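16S rRNA processing protein (Pseudomonas aeruginosa, PDB 2F1L) probably acts as an accessory protein in the final step of 30S ribosomal subunit assembly, possibly of its head region, and is needed for efficient processing of 16S rRNA. Local coordinates at residues 113-118 with 135-140; 146-151 with 160-165; 166-171 with 181-186. All blocks are in the same frame, centred on the assembly; numbering follows the deposited sequence. Where two conformers were deposited one is given.

Contact 1: 113-118 with 135-140; sequences YYWHQL and DHLLET
Trp-115 leaves the backbone with chi1 at -89° and then turns little about its CB-CG bond (chi2 17°), which lays the indole broadside over Leu-137. The strand backbone directs CB of Leu-137 at the ring, and the first torsion of this leucine, with CG beside the backbone N and anti to the carbonyl carbon, places its two methyls near the pyrrole edge of Trp-115 and near Leu-118. The result is a CH-pi contact: CB of Leu-137 stands 3.7 Å from the centroid of the five-membered ring of Trp-115, only 12° off the ring normal. CD2 of Leu-137 extends this packing along the pyrrole side, 3.8 Å from CD1 of Trp-115. At the benzo end the ring meets main chain instead, since CZ3 of Trp-115 has the carbonyl O of Leu-137 over one face at 3.6 Å, and CH2 of Trp-115 lies obliquely 3.6 Å from N of Glu-139.

A large flat ring suits this place because the contact joins a single, weakly bonded helical turn, 115-118, to the end of strand 130-138 in the PRC-barrel domain, and one indole can span three successive residues of the strand's exit. Three residues on, at the end of the turn, Leu-118 adds a second apolar contact, its CD1 3.9 Å from CD2 of Leu-137, the two leucines crossing at about a right angle. The turn is helped by Gln-117, whose OE1 reaches back to accept a hydrogen bond of 3.0 Å from N of Tyr-114. NE1 of Trp-115 makes a weak hydrogen bond to Asp-144. Glu-139 offers the ring its aliphatic start, with CB 3.9 Å from CH2 of Trp-115, while its extended chain carries the carboxylate to a salt bridge with Arg-102 of the second subunit.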
loop_
_atom_site.group_PDB
_atom_site.type_symbol
_atom_site.label_atom_id
_atom_site.label_comp_id
_atom_site.label_asym_id
_atom_site.label_seq_id
_atom_site.Cartn_x
_atom_site.Cartn_y
_atom_site.Cartn_z
ATOM N N TYR A 113 15.833 -4.914 3.890
ATOM C CA TYR A 113 16.481 -3.743 4.473
ATOM C C TYR A 113 16.343 -3.713 5.977
ATOM O O TYR A 113 15.434 -4.310 6.557
ATOM C CB TYR A 113 15.906 -2.435 3.923
ATOM C CG TYR A 113 16.118 -2.299 2.463
ATOM C CD1 TYR A 113 17.383 -1.995 1.953
ATOM C CD2 TYR A 113 15.077 -2.532 1.573
ATOM C CE1 TYR A 113 17.600 -1.895 0.575
ATOM C CE2 TYR A 113 15.277 -2.441 0.194
ATOM C CZ TYR A 113 16.538 -2.112 -0.300
ATOM O OH TYR A 113 16.724 -2.020 -1.661
ATOM N N TYR A 114 17.279 -3.006 6.596
ATOM C CA TYR A 114 17.139 -2.611 7.966
ATOM C C TYR A 114 16.473 -1.269 7.968
ATOM O O TYR A 114 16.643 -0.461 7.064
ATOM C CB TYR A 114 18.484 -2.479 8.649
ATOM C CG TYR A 114 19.151 -3.779 8.912
ATOM C CD1 TYR A 114 18.507 -4.772 9.647
ATOM C CD2 TYR A 114 20.447 -4.013 8.452
ATOM C CE1 TYR A 114 19.136 -5.979 9.914
ATOM C CE2 TYR A 114 21.087 -5.208 8.710
ATOM C CZ TYR A 114 20.429 -6.190 9.439
ATOM O OH TYR A 114 21.078 -7.373 9.693
ATOM N N TRP A 115 15.706 -1.059 9.017
ATOM C CA TRP A 115 15.164 0.244 9.347
ATOM C C TRP A 115 16.232 1.335 9.388
ATOM O O TRP A 115 16.003 2.459 8.930
ATOM C CB TRP A 115 14.500 0.167 10.723
ATOM C CG TRP A 115 13.082 -0.222 10.718
ATOM C CD1 TRP A 115 12.359 -0.828 9.704
ATOM C CD2 TRP A 115 12.182 -0.029 11.797
ATOM N NE1 TRP A 115 11.048 -1.001 10.101
ATOM C CE2 TRP A 115 10.917 -0.532 11.389
ATOM C CE3 TRP A 115 12.317 0.527 13.084
ATOM C CZ2 TRP A 115 9.798 -0.508 12.236
ATOM C CZ3 TRP A 115 11.201 0.560 13.922
ATOM C CH2 TRP A 115 9.960 0.038 13.493
ATOM N N HIS A 116 17.379 1.017 9.957
ATOM C CA HIS A 116 18.372 2.036 10.170
ATOM C C HIS A 116 19.082 2.364 8.809
ATOM O O HIS A 116 19.589 3.472 8.629
ATOM C CB HIS A 116 19.283 1.656 11.384
ATOM C CG HIS A 116 18.518 1.365 12.664
ATOM N ND1 HIS A 116 17.334 1.996 12.997
ATOM C CD2 HIS A 116 18.788 0.523 13.694
ATOM C CE1 HIS A 116 16.906 1.549 14.166
ATOM N NE2 HIS A 116 17.769 0.653 14.608
ATOM N N GLN A 117 19.057 1.444 7.838
ATOM C CA GLN A 117 19.509 1.752 6.464
ATOM C C GLN A 117 18.646 2.776 5.682
ATOM O O GLN A 117 19.149 3.465 4.835
ATOM C CB GLN A 117 19.553 0.479 5.642
ATOM C CG GLN A 117 20.614 -0.503 6.042
ATOM C CD GLN A 117 20.624 -1.654 5.079
ATOM O OE1 GLN A 117 19.599 -2.307 4.884
ATOM N NE2 GLN A 117 21.757 -1.873 4.418
ATOM N N LEU A 118 17.344 2.835 5.949
ATOM C CA LEU A 118 16.439 3.811 5.325
ATOM C C LEU A 118 16.519 5.233 5.922
ATOM O O LEU A 118 16.253 6.209 5.219
ATOM C CB LEU A 118 14.999 3.292 5.396
ATOM C CG LEU A 118 14.815 1.918 4.716
ATOM C CD1 LEU A 118 13.408 1.424 4.938
ATOM C CD2 LEU A 118 15.159 1.954 3.225
ATOM N N ASP A 135 13.273 10.159 8.830
ATOM C CA ASP A 135 13.800 10.363 10.151
ATOM C C ASP A 135 13.823 9.032 10.869
ATOM O O ASP A 135 14.802 8.699 11.521
ATOM C CB ASP A 135 12.908 11.341 10.913
ATOM C CG ASP A 135 13.444 11.661 12.276
ATOM O OD1 ASP A 135 14.350 12.492 12.349
ATOM O OD2 ASP A 135 12.964 11.085 13.265
ATOM N N HIS A 136 12.722 8.289 10.777
ATOM C CA HIS A 136 12.635 6.954 11.383
ATOM C C HIS A 136 11.396 6.255 10.864
ATOM O O HIS A 136 10.666 6.820 10.037
ATOM C CB HIS A 136 12.674 6.962 12.923
ATOM C CG HIS A 136 11.535 7.684 13.577
ATOM N ND1 HIS A 136 11.485 9.062 13.680
ATOM C CD2 HIS A 136 10.441 7.220 14.241
ATOM C CE1 HIS A 136 10.395 9.418 14.350
ATOM N NE2 HIS A 136 9.737 8.319 14.695
ATOM N N LEU A 137 11.233 5.004 11.286
ATOM C CA LEU A 137 10.170 4.128 10.822
ATOM C C LEU A 137 9.313 3.739 11.993
ATOM O O LEU A 137 9.774 3.761 13.116
ATOM C CB LEU A 137 10.722 2.883 10.122
ATOM C CG LEU A 137 10.931 3.235 8.645
ATOM C CD1 LEU A 137 12.287 3.810 8.470
ATOM C CD2 LEU A 137 10.762 2.063 7.734
ATOM N N LEU A 138 8.057 3.426 11.726
ATOM C CA LEU A 138 7.134 3.005 12.773
ATOM C C LEU A 138 6.590 1.636 12.463
ATOM O O LEU A 138 6.276 1.326 11.336
ATOM C CB LEU A 138 5.944 3.955 12.902
ATOM C CG LEU A 138 6.199 5.431 13.198
ATOM C CD1 LEU A 138 4.852 6.163 13.217
ATOM C CD2 LEU A 138 6.944 5.694 14.498
ATOM N N GLU A 139 6.476 0.823 13.488
ATOM C CA GLU A 139 5.793 -0.439 13.394
ATOM C C GLU A 139 4.325 -0.112 13.721
ATOM O O GLU A 139 4.046 0.613 14.670
ATOM C CB GLU A 139 6.475 -1.376 14.379
ATOM C CG GLU A 139 6.139 -2.860 14.311
ATOM C CD GLU A 139 6.700 -3.589 15.528
ATOM O OE1 GLU A 139 7.821 -3.220 15.950
ATOM O OE2 GLU A 139 6.011 -4.478 16.081
ATOM N N THR A 140 3.402 -0.637 12.927
ATOM C CA THR A 140 2.012 -0.264 13.001
ATOM C C THR A 140 1.028 -1.426 13.152
ATOM O O THR A 140 -0.187 -1.214 13.210
ATOM C CB THR A 140 1.586 0.387 11.694
ATOM O OG1 THR A 140 1.533 -0.624 10.676
ATOM C CG2 THR A 140 2.553 1.504 11.273
#

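Contact 2: 146-151 with 160-165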
loop_
_atom_site.group_PDB
_atom_site.type_symbol
_atom_site.label_atom_id
_atom_site.label_comp_id
_atom_site.label_asym_id
_atom_site.label_seq_id
_atom_site.Cartn_x
_atom_site.Cartn_y
_atom_site.Cartn_z
HETATM N N MSE A 146 6.960 5.317 7.279
HETATM C CA MSE A 146 8.160 6.143 7.273
HETATM C C MSE A 146 7.800 7.535 7.692
HETATM O O MSE A 146 6.938 8.160 7.101
HETATM C CB MSE A 146 8.743 6.198 5.888
HETATM C CG MSE A 146 9.176 4.866 5.393
HETATM SE SE MSE A 146 9.450 4.847 3.406
HETATM C CE MSE A 146 7.684 5.321 2.680
ATOM N N VAL A 147 8.471 8.022 8.726
ATOM C CA VAL A 147 8.298 9.397 9.178
ATOM C C VAL A 147 9.275 10.236 8.375
ATOM O O VAL A 147 10.493 10.102 8.532
ATOM C CB VAL A 147 8.554 9.562 10.722
ATOM C CG1 VAL A 147 8.255 10.977 11.177
ATOM C CG2 VAL A 147 7.690 8.628 11.500
ATOM N N VAL A 148 8.722 11.078 7.499
ATOM C CA VAL A 148 9.497 11.968 6.617
ATOM C C VAL A 148 9.522 13.392 7.171
ATOM O O VAL A 148 8.470 14.027 7.312
ATOM C CB VAL A 148 8.899 11.942 5.235
ATOM C CG1 VAL A 148 9.699 12.842 4.313
ATOM C CG2 VAL A 148 8.933 10.485 4.704
ATOM N N LYS A 149 10.709 13.863 7.560
ATOM C CA LYS A 149 10.865 15.189 8.202
ATOM C C LYS A 149 11.295 16.143 7.101
ATOM O O LYS A 149 12.056 15.765 6.224
ATOM C CB LYS A 149 11.905 15.178 9.345
ATOM N N PRO A 150 10.829 17.384 7.147
ATOM C CA PRO A 150 11.318 18.368 6.180
ATOM C C PRO A 150 12.760 18.747 6.514
ATOM O O PRO A 150 13.170 18.635 7.670
ATOM C CB PRO A 150 10.424 19.586 6.428
ATOM C CG PRO A 150 10.136 19.505 7.887
ATOM C CD PRO A 150 9.933 17.990 8.144
ATOM N N CYS A 151 13.520 19.135 5.491
ATOM C CA CYS A 151 14.844 19.724 5.645
ATOM C C CYS A 151 14.937 21.050 4.839
ATOM O O CYS A 151 14.012 21.444 4.107
ATOM C CB CYS A 151 15.945 18.713 5.250
ATOM S SG CYS A 151 15.719 17.854 3.666
ATOM N N ARG A 160 5.549 14.140 6.983
ATOM C CA ARG A 160 4.645 13.248 6.307
ATOM C C ARG A 160 4.837 11.812 6.733
ATOM O O ARG A 160 5.876 11.433 7.231
ATOM C CB ARG A 160 4.837 13.369 4.801
ATOM C CG ARG A 160 4.302 14.646 4.220
ATOM C CD ARG A 160 4.593 14.681 2.761
ATOM N NE ARG A 160 4.025 15.850 2.093
ATOM C CZ ARG A 160 4.590 17.042 2.122
ATOM N NH1 ARG A 160 5.710 17.230 2.813
ATOM N NH2 ARG A 160 4.037 18.051 1.482
ATOM N N LEU A 161 3.824 10.999 6.515
ATOM C CA LEU A 161 3.878 9.628 6.978
ATOM C C LEU A 161 3.468 8.697 5.849
ATOM O O LEU A 161 2.277 8.615 5.477
ATOM C CB LEU A 161 2.960 9.479 8.173
ATOM C CG LEU A 161 3.414 10.362 9.317
ATOM C CD1 LEU A 161 2.197 10.950 10.001
ATOM C CD2 LEU A 161 4.298 9.591 10.285
ATOM N N LEU A 162 4.465 8.032 5.281
ATOM C CA LEU A 162 4.268 7.266 4.061
ATOM C C LEU A 162 4.326 5.800 4.400
ATOM O O LEU A 162 5.108 5.394 5.221
ATOM C CB LEU A 162 5.313 7.616 3.027
ATOM C CG LEU A 162 5.067 8.872 2.188
ATOM C CD1 LEU A 162 4.926 10.101 3.027
ATOM C CD2 LEU A 162 6.233 9.038 1.207
ATOM N N PRO A 163 3.473 5.001 3.772
ATOM C CA PRO A 163 3.498 3.551 3.975
ATOM C C PRO A 163 4.661 2.918 3.232
ATOM O O PRO A 163 4.952 3.286 2.078
ATOM C CB PRO A 163 2.177 3.112 3.371
ATOM C CG PRO A 163 1.956 4.084 2.256
ATOM C CD PRO A 163 2.455 5.413 2.788
ATOM N N TYR A 164 5.353 2.000 3.885
ATOM C CA TYR A 164 6.463 1.290 3.232
ATOM C C TYR A 164 5.849 0.112 2.491
ATOM O O TYR A 164 5.759 -1.005 3.017
ATOM C CB TYR A 164 7.523 0.808 4.250
ATOM C CG TYR A 164 8.696 0.142 3.577
ATOM C CD1 TYR A 164 9.697 0.879 2.980
ATOM C CD2 TYR A 164 8.769 -1.232 3.483
ATOM C CE1 TYR A 164 10.763 0.269 2.327
ATOM C CE2 TYR A 164 9.799 -1.846 2.829
ATOM C CZ TYR A 164 10.806 -1.093 2.254
ATOM O OH TYR A 164 11.846 -1.746 1.607
ATOM N N THR A 165 5.363 0.398 1.298
ATOM C CA THR A 165 4.823 -0.604 0.377
ATOM C C THR A 165 5.213 -0.181 -1.035
ATOM O O THR A 165 5.551 0.981 -1.266
ATOM C CB THR A 165 3.304 -0.616 0.384
ATOM O OG1 THR A 165 2.813 0.644 -0.117
ATOM C CG2 THR A 165 2.779 -0.835 1.775
#
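Met-146, present as selenomethionine, and Leu-162 lie on the same side of the sheet and cross at a slant. The first torsion of the methionine (chi1 -62°) and its nearly extended second (chi2 164°) carry SE to the edge of Tyr-164. It lies practically in the plane of that ring, 4.0 Å from CD1 of Tyr-164, a Met-aromatic contact of the edge-on kind. The chain then bends at its last torsion (chi3 -60°), which swings the CE methyl of Met-146 back across the strand gap until it sits 3.3 Å from CB of Leu-162. A long, flexible, polarisable side chain suits the spot, because it must touch both a branched aliphatic chain and an aromatic rim.

On the opposite side of the sheet, Val-147 and Leu-161 form a non-hydrogen-bonded pair whose side chains lie side by side and point the same way, with CG2 of Val-147 3.7 Å from CD2 of Leu-161. Val-148 faces Arg-160 on the side shared with Met-146, but the two meet mainly near the backbone, since the arginine leads its guanidinium away to a salt bridge with Asp-156 and a hydrogen bond to the carbonyl of Ala-185.

Four backbone bonds hold these partners in register. N of Met-146 gives 2.8 Å to O of Leu-162, and N of Leu-162 returns 3.1 Å to O of Met-146. The pair Val-148 and Arg-160 repeats this ring, N of Val-148 to O of Arg-160 and N of Arg-160 to O of Val-148 both being 2.9 Å. Such rings, separated by a non-hydrogen-bonded pair, are the signature of antiparallel pairing; as strands 145-149 and 160-163 follow each other through a loop, they form a beta hairpin at one end of the mixed sheet of the PRC-barrel domain.

Contact 3: 166-171 with 181-186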
loop_
_atom_site.group_PDB
_atom_site.type_symbol
_atom_site.label_atom_id
_atom_site.label_comp_id
_atom_site.label_asym_id
_atom_site.label_seq_id
_atom_site.Cartn_x
_atom_site.Cartn_y
_atom_site.Cartn_z
ATOM N N GLY A 166 5.108 -1.104 -1.974
ATOM C CA GLY A 166 5.438 -0.850 -3.376
ATOM C C GLY A 166 4.465 0.063 -4.114
ATOM O O GLY A 166 4.826 0.644 -5.133
ATOM N N GLN A 167 3.228 0.186 -3.628
ATOM C CA GLN A 167 2.344 1.155 -4.200
ATOM C C GLN A 167 2.912 2.543 -3.984
ATOM O O GLN A 167 2.593 3.498 -4.753
ATOM C CB GLN A 167 0.944 1.049 -3.568
ATOM C CG GLN A 167 -0.087 1.949 -4.236
ATOM C CD GLN A 167 -1.513 1.735 -3.765
ATOM O OE1 GLN A 167 -2.394 2.483 -4.171
ATOM N NE2 GLN A 167 -1.756 0.724 -2.937
ATOM N N CYS A 168 3.729 2.655 -2.927
ATOM C CA CYS A 168 4.332 3.919 -2.523
ATOM C C CYS A 168 5.831 4.045 -2.854
ATOM O O CYS A 168 6.283 5.027 -3.490
ATOM C CB CYS A 168 4.149 4.137 -1.032
ATOM S SG CYS A 168 4.871 5.718 -0.502
ATOM N N VAL A 169 6.610 3.069 -2.399
ATOM C CA VAL A 169 8.070 3.120 -2.583
ATOM C C VAL A 169 8.394 2.525 -3.926
ATOM O O VAL A 169 8.210 1.332 -4.130
ATOM C CB VAL A 169 8.830 2.340 -1.483
ATOM C CG1 VAL A 169 10.361 2.374 -1.757
ATOM C CG2 VAL A 169 8.533 2.938 -0.145
ATOM N N LEU A 170 8.891 3.329 -4.844
ATOM C CA LEU A 170 9.170 2.801 -6.192
ATOM C C LEU A 170 10.602 2.264 -6.342
ATOM O O LEU A 170 10.823 1.260 -7.033
ATOM C CB LEU A 170 8.929 3.893 -7.244
ATOM C CG LEU A 170 7.570 4.587 -7.159
ATOM C CD1 LEU A 170 7.345 5.433 -8.343
ATOM C CD2 LEU A 170 6.471 3.551 -7.048
ATOM N N SER A 171 11.560 2.974 -5.750
ATOM C CA SER A 171 12.971 2.681 -5.958
ATOM C C SER A 171 13.728 3.194 -4.748
ATOM O O SER A 171 13.435 4.266 -4.256
ATOM C CB SER A 171 13.511 3.419 -7.200
ATOM O OG SER A 171 12.771 3.140 -8.381
ATOM N N VAL A 181 9.347 7.845 -4.650
ATOM C CA VAL A 181 8.037 7.467 -4.147
ATOM C C VAL A 181 6.947 8.031 -4.993
ATOM O O VAL A 181 7.152 8.994 -5.740
ATOM C CB VAL A 181 7.781 7.915 -2.705
ATOM C CG1 VAL A 181 8.870 7.339 -1.797
ATOM C CG2 VAL A 181 7.730 9.423 -2.606
ATOM N N ASP A 182 5.796 7.362 -4.917
ATOM C CA ASP A 182 4.585 7.862 -5.506
ATOM C C ASP A 182 3.706 8.214 -4.354
ATOM O O ASP A 182 3.287 7.340 -3.594
ATOM C CB ASP A 182 3.919 6.813 -6.393
ATOM C CG ASP A 182 2.712 7.354 -7.116
ATOM O OD1 ASP A 182 2.626 8.578 -7.355
ATOM O OD2 ASP A 182 1.877 6.531 -7.511
ATOM N N TRP A 183 3.503 9.505 -4.195
ATOM C CA TRP A 183 2.791 10.064 -3.058
ATOM C C TRP A 183 2.325 11.471 -3.401
ATOM O O TRP A 183 3.037 12.225 -4.039
ATOM C CB TRP A 183 3.669 10.094 -1.798
ATOM C CG TRP A 183 2.851 10.254 -0.548
ATOM C CD1 TRP A 183 2.738 11.365 0.215
ATOM C CD2 TRP A 183 1.985 9.273 0.036
ATOM N NE1 TRP A 183 1.882 11.131 1.255
ATOM C CE2 TRP A 183 1.395 9.857 1.151
ATOM C CE3 TRP A 183 1.670 7.945 -0.279
ATOM C CZ2 TRP A 183 0.517 9.174 1.960
ATOM C CZ3 TRP A 183 0.816 7.269 0.515
ATOM C CH2 TRP A 183 0.243 7.878 1.637
ATOM N N ASP A 184 1.115 11.802 -2.975
ATOM C CA ASP A 184 0.548 13.110 -3.212
ATOM C C ASP A 184 1.038 14.027 -2.081
ATOM O O ASP A 184 0.766 13.797 -0.896
ATOM C CB ASP A 184 -0.963 12.966 -3.237
ATOM C CG ASP A 184 -1.669 14.264 -3.343
ATOM O OD1 ASP A 184 -1.010 15.324 -3.226
ATOM O OD2 ASP A 184 -2.902 14.219 -3.523
ATOM N N ALA A 185 1.796 15.060 -2.443
ATOM C CA ALA A 185 2.364 15.935 -1.438
ATOM C C ALA A 185 1.273 16.759 -0.757
ATOM O O ALA A 185 1.417 17.089 0.428
ATOM C CB ALA A 185 3.410 16.815 -2.021
ATOM N N ASP A 186 0.163 17.042 -1.445
ATOM C CA ASP A 186 -0.986 17.678 -0.746
ATOM C C ASP A 186 -1.583 16.780 0.317
ATOM O O ASP A 186 -2.097 17.265 1.283
ATOM C CB ASP A 186 -2.116 18.097 -1.679
ATOM C CG ASP A 186 -1.668 19.092 -2.721
ATOM O OD1 ASP A 186 -0.657 19.785 -2.530
ATOM O OD2 ASP A 186 -2.328 19.170 -3.758
#
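The indole of Trp-183 receives Cys-168 obliquely, neither squarely over a face nor at the rim: SG of Cys-168 is 3.9 Å from CE3 of Trp-183, on a line to the six-membered ring centre 52° off the ring normal. This is a sulfur-aromatic contact, and a small, polarisable thiol fits it. With SG anti to its backbone N (chi1 -179°), Cys-168 extends the sulfur towards the tryptophan. Leu-162 and Pro-163 also pack on the indole, and Gln-167 of the second subunit touches it. A second flat group, the carboxylate of Asp-182, has its main partner in Lys-75, which forms a salt bridge with OD2 and also hydrogen-bonds the carbonyl of Gln-167. One ammonium group thus serves an oxygen from each segment, which would probably favour the ionised carboxylate.

Between the two groups runs the backbone link. N of Asp-182 donates a hydrogen bond of 2.8 Å to O of Cys-168. The same oxygen lies 3.1 Å from CA of Val-181, a CA-H...O contact, and 3.3 Å from CB of Val-181.

Here the hairpin of strands 169-173 and 178-181 in the PRC-barrel domain passes into the C-terminal loop. Val-169 and Val-181 make a non-hydrogen-bonded antiparallel pair, their CA atoms 4.6 Å apart, and a classic beta bulge follows, Leu-170 and Ser-171 both facing Arg-180. Beta-branched valines suit the extended backbone of such a pair. At the bulge Leu-170 turns towards the opposite segment and crosses Asp-182 at a slant. Its CG is 4.0 Å from N of Asp-182, and both its methyls lie against the aspartate's methylene, CD1 and CD2 of Leu-170 each 4.2 Å from CB of Asp-182.

In the fold
The three contacts follow one another along the chain within the PRC-barrel domain, and all reach its mixed sheet. Contacts 1 and 2 have centres about 10 Å apart and share a strand pairing: N of Asp-135 to O of Val-147 and N of Val-147 to O of His-136 are both 2.8 Å, probable hydrogen bonds. Contacts 2 and 3, their centres again about 10 Å apart, touch where CD of Pro-163 packs 3.4 Å from CZ3 of Trp-183. Contacts 1 and 3 do not touch; their centres are about 16 Å and their nearest atoms about 7 Å apart. All three contacts reach the second subunit, and an unidentified ligand, probably from the crystallisation liquor, lies near the side chains of Trp-115, Tyr-164 and Gln-167.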